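Local structure of binary enterotoxin of Clostridium perfringens component a (Clostridium perfringens, 5WTZ) at residues Ile156-Leu162 with Ala204-Leu210; Phe216-Val220 with Val345-Asn349. The protein binds NAD+ and, as the enzymatic component of a binary enterotoxin, probably transfers its ADP-ribose group to actin. One frame throughout, in Å; residues are numbered along the deposited sequence.

Interaction 1: Ile156-Leu162 with Ala204-Leu210; sequences ILVHLKL and AKVDADL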
loop_
_atom_site.group_PDB
_atom_site.type_symbol
_atom_site.label_atom_id
_atom_site.label_comp_id
_atom_site.label_asym_id
_atom_site.label_seq_id
_atom_site.Cartn_x
_atom_site.Cartn_y
_atom_site.Cartn_z
ATOM N N ILE A 156 6.178 15.016 12.422
ATOM C CA ILE A 156 6.490 15.194 11.016
ATOM C C ILE A 156 5.520 16.134 10.334
ATOM O O ILE A 156 4.329 16.132 10.631
ATOM C CB ILE A 156 6.476 13.811 10.281
ATOM C CG1 ILE A 156 7.527 12.876 10.888
ATOM C CG2 ILE A 156 6.657 13.968 8.763
ATOM C CD1 ILE A 156 7.203 11.360 10.683
ATOM N N LEU A 157 6.043 16.967 9.447
ATOM C CA LEU A 157 5.219 17.781 8.569
ATOM C C LEU A 157 5.451 17.305 7.144
ATOM O O LEU A 157 6.599 17.313 6.643
ATOM C CB LEU A 157 5.553 19.270 8.692
ATOM C CG LEU A 157 4.918 20.167 7.615
ATOM C CD1 LEU A 157 3.395 20.221 7.772
ATOM C CD2 LEU A 157 5.508 21.579 7.629
ATOM N N VAL A 158 4.378 16.880 6.483
ATOM C CA VAL A 158 4.470 16.442 5.094
ATOM C C VAL A 158 4.084 17.590 4.166
ATOM O O VAL A 158 3.023 18.188 4.300
ATOM C CB VAL A 158 3.581 15.209 4.796
ATOM C CG1 VAL A 158 3.728 14.778 3.339
ATOM C CG2 VAL A 158 3.951 14.036 5.717
ATOM N N HIS A 159 4.973 17.869 3.223
ATOM C CA HIS A 159 4.804 18.894 2.213
ATOM C C HIS A 159 4.696 18.170 0.867
ATOM O O HIS A 159 5.703 17.858 0.242
ATOM C CB HIS A 159 5.988 19.862 2.272
ATOM C CG HIS A 159 5.953 20.957 1.256
ATOM N ND1 HIS A 159 7.069 21.341 0.549
ATOM C CD2 HIS A 159 4.955 21.786 0.867
ATOM C CE1 HIS A 159 6.757 22.343 -0.256
ATOM N NE2 HIS A 159 5.481 22.634 -0.079
ATOM N N LEU A 160 3.460 17.901 0.451
ATOM C CA LEU A 160 3.152 16.929 -0.595
ATOM C C LEU A 160 2.764 17.610 -1.893
ATOM O O LEU A 160 1.877 18.468 -1.902
ATOM C CB LEU A 160 2.015 16.004 -0.125
ATOM C CG LEU A 160 1.591 14.868 -1.074
ATOM C CD1 LEU A 160 2.705 13.839 -1.280
ATOM C CD2 LEU A 160 0.330 14.186 -0.561
ATOM N N LYS A 161 3.434 17.223 -2.980
ATOM C CA LYS A 161 3.192 17.811 -4.297
ATOM C C LYS A 161 2.206 16.962 -5.091
ATOM O O LYS A 161 2.503 15.824 -5.468
ATOM C CB LYS A 161 4.502 17.972 -5.068
ATOM C CG LYS A 161 4.351 18.730 -6.389
ATOM C CD LYS A 161 5.652 18.807 -7.168
ATOM C CE LYS A 161 5.512 19.746 -8.361
ATOM N NZ LYS A 161 6.759 19.821 -9.185
ATOM N N LEU A 162 1.030 17.526 -5.334
ATOM C CA LEU A 162 -0.006 16.865 -6.115
ATOM C C LEU A 162 0.165 17.227 -7.578
ATOM O O LEU A 162 0.172 18.405 -7.926
ATOM C CB LEU A 162 -1.401 17.283 -5.631
ATOM C CG LEU A 162 -1.715 17.212 -4.140
ATOM C CD1 LEU A 162 -3.143 17.681 -3.904
ATOM C CD2 LEU A 162 -1.509 15.803 -3.623
ATOM N N ALA A 204 10.232 17.275 11.619
ATOM C CA ALA A 204 10.848 16.688 10.441
ATOM C C ALA A 204 9.956 16.958 9.229
ATOM O O ALA A 204 8.832 16.450 9.155
ATOM C CB ALA A 204 11.068 15.189 10.637
ATOM N N LYS A 205 10.437 17.780 8.303
ATOM C CA LYS A 205 9.668 18.099 7.110
ATOM C C LYS A 205 10.008 17.135 5.967
ATOM O O LYS A 205 11.120 17.134 5.431
ATOM C CB LYS A 205 9.912 19.542 6.691
ATOM C CG LYS A 205 9.133 19.992 5.475
ATOM C CD LYS A 205 9.594 21.366 5.052
ATOM C CE LYS A 205 9.198 21.678 3.627
ATOM N NZ LYS A 205 9.798 22.967 3.174
ATOM N N VAL A 206 9.028 16.326 5.596
ATOM C CA VAL A 206 9.156 15.416 4.467
ATOM C C VAL A 206 8.563 16.075 3.225
ATOM O O VAL A 206 7.349 16.316 3.156
ATOM C CB VAL A 206 8.451 14.065 4.742
ATOM C CG1 VAL A 206 8.557 13.133 3.538
ATOM C CG2 VAL A 206 9.043 13.394 5.976
ATOM N N ASP A 207 9.419 16.419 2.275
ATOM C CA ASP A 207 8.942 16.796 0.955
ATOM C C ASP A 207 8.635 15.498 0.226
ATOM O O ASP A 207 9.402 14.534 0.317
ATOM C CB ASP A 207 9.974 17.614 0.179
ATOM C CG ASP A 207 10.150 19.028 0.731
ATOM O OD1 ASP A 207 9.172 19.625 1.229
ATOM O OD2 ASP A 207 11.274 19.552 0.640
ATOM N N ALA A 208 7.512 15.460 -0.482
ATOM C CA ALA A 208 7.147 14.256 -1.226
ATOM C C ALA A 208 6.267 14.540 -2.437
ATOM O O ALA A 208 5.587 15.581 -2.523
ATOM C CB ALA A 208 6.446 13.268 -0.303
ATOM N N ASP A 209 6.279 13.584 -3.354
ATOM C CA ASP A 209 5.387 13.574 -4.506
ATOM C C ASP A 209 4.236 12.597 -4.311
ATOM O O ASP A 209 4.413 11.477 -3.804
ATOM C CB ASP A 209 6.126 13.185 -5.784
ATOM C CG ASP A 209 7.049 14.275 -6.304
ATOM O OD1 ASP A 209 6.993 15.437 -5.864
ATOM O OD2 ASP A 209 7.848 13.947 -7.183
ATOM N N LEU A 210 3.055 13.013 -4.740
ATOM C CA LEU A 210 1.942 12.095 -4.859
ATOM C C LEU A 210 2.116 11.344 -6.171
ATOM O O LEU A 210 2.127 11.962 -7.234
ATOM C CB LEU A 210 0.609 12.843 -4.832
ATOM C CG LEU A 210 -0.628 11.951 -4.747
ATOM C CD1 LEU A 210 -1.082 11.790 -3.303
ATOM C CD2 LEU A 210 -1.729 12.524 -5.609
#
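On the same face of two neighbouring parallel strands, ND1 of His159 donates to OD1 of Asp207 (2.8 Å). The oxygen lies in the ring plane of the histidine, yet the N-H reaches it from above the carboxylate, whose plane is turned 62° from the ring. Different first torsions, 179° for His159 and -71° for Asp207, lean the carboxylate toward ND1. The extended Lys205 comes alongside too, its CE 3.8 Å from ND1 of His159, while its NZ makes a long salt bridge to OD1 of Asp207. NE2 of His159 is taken by Asp11, so both ring nitrogens meet carboxylates, which would probably favour a protonated imidazole.

Six backbone hydrogen bonds join the strands, among them His159 N to Val206 O (2.8 Å). On the face opposite the histidine, aliphatic side chains pack: CG2 of Ile156 meets CG2 of Val206 at 3.7 Å, and the small Ala208 makes way for CD1 of Leu160, which lies 3.9 Å from CB of Ala208. Helix 120-130 covers Ile156, Ala204 and Val206 through Phe126 and Ile123, while antiparallel strands 92-98 and 187-198 flank the pair on its two outer edges.

Interaction 2: Phe216-Val220 with Val345-Asn349; sequences FENDV and VLSNN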
loop_
_atom_site.group_PDB
_atom_site.type_symbol
_atom_site.label_atom_id
_atom_site.label_comp_id
_atom_site.label_asym_id
_atom_site.label_seq_id
_atom_site.Cartn_x
_atom_site.Cartn_y
_atom_site.Cartn_z
ATOM N N PHE A 216 -3.852 -3.245 -8.715
ATOM C CA PHE A 216 -5.189 -3.598 -9.189
ATOM C C PHE A 216 -6.232 -3.694 -8.074
ATOM O O PHE A 216 -7.422 -3.530 -8.338
ATOM C CB PHE A 216 -5.125 -4.912 -9.974
ATOM C CG PHE A 216 -4.271 -4.813 -11.196
ATOM C CD1 PHE A 216 -4.564 -3.867 -12.168
ATOM C CD2 PHE A 216 -3.175 -5.637 -11.371
ATOM C CE1 PHE A 216 -3.778 -3.749 -13.295
ATOM C CE2 PHE A 216 -2.380 -5.522 -12.501
ATOM C CZ PHE A 216 -2.686 -4.575 -13.461
ATOM N N GLU A 217 -5.773 -3.917 -6.840
ATOM C CA GLU A 217 -6.643 -4.164 -5.674
ATOM C C GLU A 217 -7.752 -5.184 -6.013
ATOM O O GLU A 217 -7.455 -6.382 -6.037
ATOM C CB GLU A 217 -7.207 -2.835 -5.119
ATOM C CG GLU A 217 -6.064 -1.964 -4.540
ATOM C CD GLU A 217 -6.520 -0.783 -3.697
ATOM O OE1 GLU A 217 -7.656 -0.313 -3.877
ATOM O OE2 GLU A 217 -5.724 -0.329 -2.858
ATOM N N ASN A 218 -8.991 -4.746 -6.273
ATOM C CA ASN A 218 -10.097 -5.682 -6.566
ATOM C C ASN A 218 -10.459 -5.752 -8.053
ATOM O O ASN A 218 -11.400 -6.464 -8.445
ATOM C CB ASN A 218 -11.367 -5.319 -5.776
ATOM C CG ASN A 218 -11.163 -5.362 -4.264
ATOM O OD1 ASN A 218 -11.565 -4.445 -3.558
ATOM N ND2 ASN A 218 -10.552 -6.432 -3.767
ATOM N N ASP A 219 -9.709 -5.025 -8.879
ATOM C CA ASP A 219 -10.014 -4.898 -10.309
ATOM C C ASP A 219 -9.539 -6.126 -11.083
ATOM O O ASP A 219 -8.439 -6.117 -11.621
ATOM C CB ASP A 219 -9.347 -3.635 -10.872
ATOM C CG ASP A 219 -9.854 -3.251 -12.258
ATOM O OD1 ASP A 219 -10.578 -4.045 -12.905
ATOM O OD2 ASP A 219 -9.499 -2.137 -12.711
ATOM N N VAL A 220 -10.367 -7.167 -11.138
ATOM C CA VAL A 220 -9.990 -8.417 -11.807
ATOM C C VAL A 220 -9.795 -8.253 -13.312
ATOM O O VAL A 220 -8.950 -8.932 -13.908
ATOM C CB VAL A 220 -11.039 -9.546 -11.578
ATOM C CG1 VAL A 220 -11.173 -9.859 -10.101
ATOM C CG2 VAL A 220 -12.391 -9.178 -12.165
ATOM N N VAL A 345 -1.928 -10.670 -7.560
ATOM C CA VAL A 345 -1.990 -9.240 -7.799
ATOM C C VAL A 345 -3.295 -8.606 -7.322
ATOM O O VAL A 345 -3.452 -7.380 -7.404
ATOM C CB VAL A 345 -1.773 -8.921 -9.277
ATOM C CG1 VAL A 345 -0.398 -9.445 -9.690
ATOM C CG2 VAL A 345 -2.882 -9.518 -10.137
ATOM N N LEU A 346 -4.226 -9.419 -6.821
ATOM C CA LEU A 346 -5.451 -8.872 -6.238
ATOM C C LEU A 346 -5.313 -8.796 -4.729
ATOM O O LEU A 346 -4.652 -9.639 -4.124
ATOM C CB LEU A 346 -6.674 -9.717 -6.591
ATOM C CG LEU A 346 -6.982 -9.997 -8.073
ATOM C CD1 LEU A 346 -8.276 -10.772 -8.200
ATOM C CD2 LEU A 346 -7.041 -8.701 -8.897
ATOM N N SER A 347 -5.951 -7.798 -4.127
ATOM C CA SER A 347 -5.952 -7.646 -2.682
ATOM C C SER A 347 -7.003 -8.555 -2.032
ATOM O O SER A 347 -6.974 -8.739 -0.809
ATOM C CB SER A 347 -6.195 -6.176 -2.281
ATOM O OG SER A 347 -7.379 -5.648 -2.871
ATOM N N ASN A 348 -7.906 -9.120 -2.848
ATOM C CA ASN A 348 -8.933 -10.075 -2.387
ATOM C C ASN A 348 -8.364 -11.156 -1.479
ATOM O O ASN A 348 -7.292 -11.688 -1.754
ATOM C CB ASN A 348 -9.638 -10.791 -3.562
ATOM C CG ASN A 348 -10.286 -9.843 -4.557
ATOM O OD1 ASN A 348 -9.690 -8.851 -4.965
ATOM N ND2 ASN A 348 -11.508 -10.157 -4.959
ATOM N N ASN A 349 -9.083 -11.506 -0.414
ATOM C CA ASN A 349 -8.702 -12.676 0.372
ATOM C C ASN A 349 -8.882 -13.949 -0.465
ATOM O O ASN A 349 -9.650 -13.957 -1.417
ATOM C CB ASN A 349 -9.524 -12.756 1.657
ATOM C CG ASN A 349 -8.829 -13.558 2.752
ATOM O OD1 ASN A 349 -7.784 -14.184 2.523
ATOM N ND2 ASN A 349 -9.416 -13.549 3.955
HETATM O O HOH W 1 -1.983 -5.306 -8.214
HETATM O O HOH W 2 -12.491 -8.677 -7.174
#
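A chi1 of 54° tucks OG of Ser347 between its own backbone N and carbonyl carbon and lays it against the carbonyl group of Glu217, while a chi1 of -60° sets CG of Asn218 beside its backbone N and aims the amide at Asn348. The turn concerned is a type II' beta turn from Phe216 to Asp219, closed by Asp219 N to Phe216 O and leading into helix 220-237, which Asp219 N-caps. Glu217, at position i+1, takes the positive phi this turn requires; at i+2 Asn218, a residue at ease in turns, also has an amide able to reach across.

ND2 of Asn218 donates to OD1 of Asn348 over 2.8 Å. The acceptor lies in the amide plane of Asn218, but the donor stands 63° above the carbonyl plane of Asn348, the two amides being nearly perpendicular. Ser347 N donates to Glu217 O at 2.8 Å, again from above the carbonyl plane. The backbone O of Lys60 accepts from both Asn218 ND2 and Ser347 OG, and Lys60 NZ forms a salt bridge with OE2 of Glu217, tying the turn to the end of helix 36-61.

Apolar contacts add to the polar ones. CD1 of Leu346 touches CG1 of Val220 at 3.6 Å, while CG2 of Val345 approaches CD2 of Phe216 at 4.1 Å. Ser347 O accepts from Arg300, which binds NADH, so the loop probably helps to position a residue of the nucleotide site. One water accepts from Phe216 N and donates to Val345 O; another donates to Asn218 O and accepts from Asn348 ND2.

Overall arrangement
Interaction 1 precedes interaction 2 along the chain, and their centres stand 28 Å apart on opposite sides of the chain's centre. The first joins neighbouring strands of the five-stranded mixed sheet in the N-terminal ADP-ribosyltransferase-like domain, away from the annotated nucleotide site. Strand 201-211 leads from there into the loop of interaction 2, which meets the loop after strand 341-344 in the C-terminal, NAD-binding domain. The second domain repeats the 1-3-5-4-2 strand order, with strands 358-364 and 411-420 matching the parallel pair of interaction 1. Interaction 1 thus belongs to the core of one domain, whereas interaction 2 joins the turn before helix 220-237 to a loop of the NAD-binding half, near the nucleotide site.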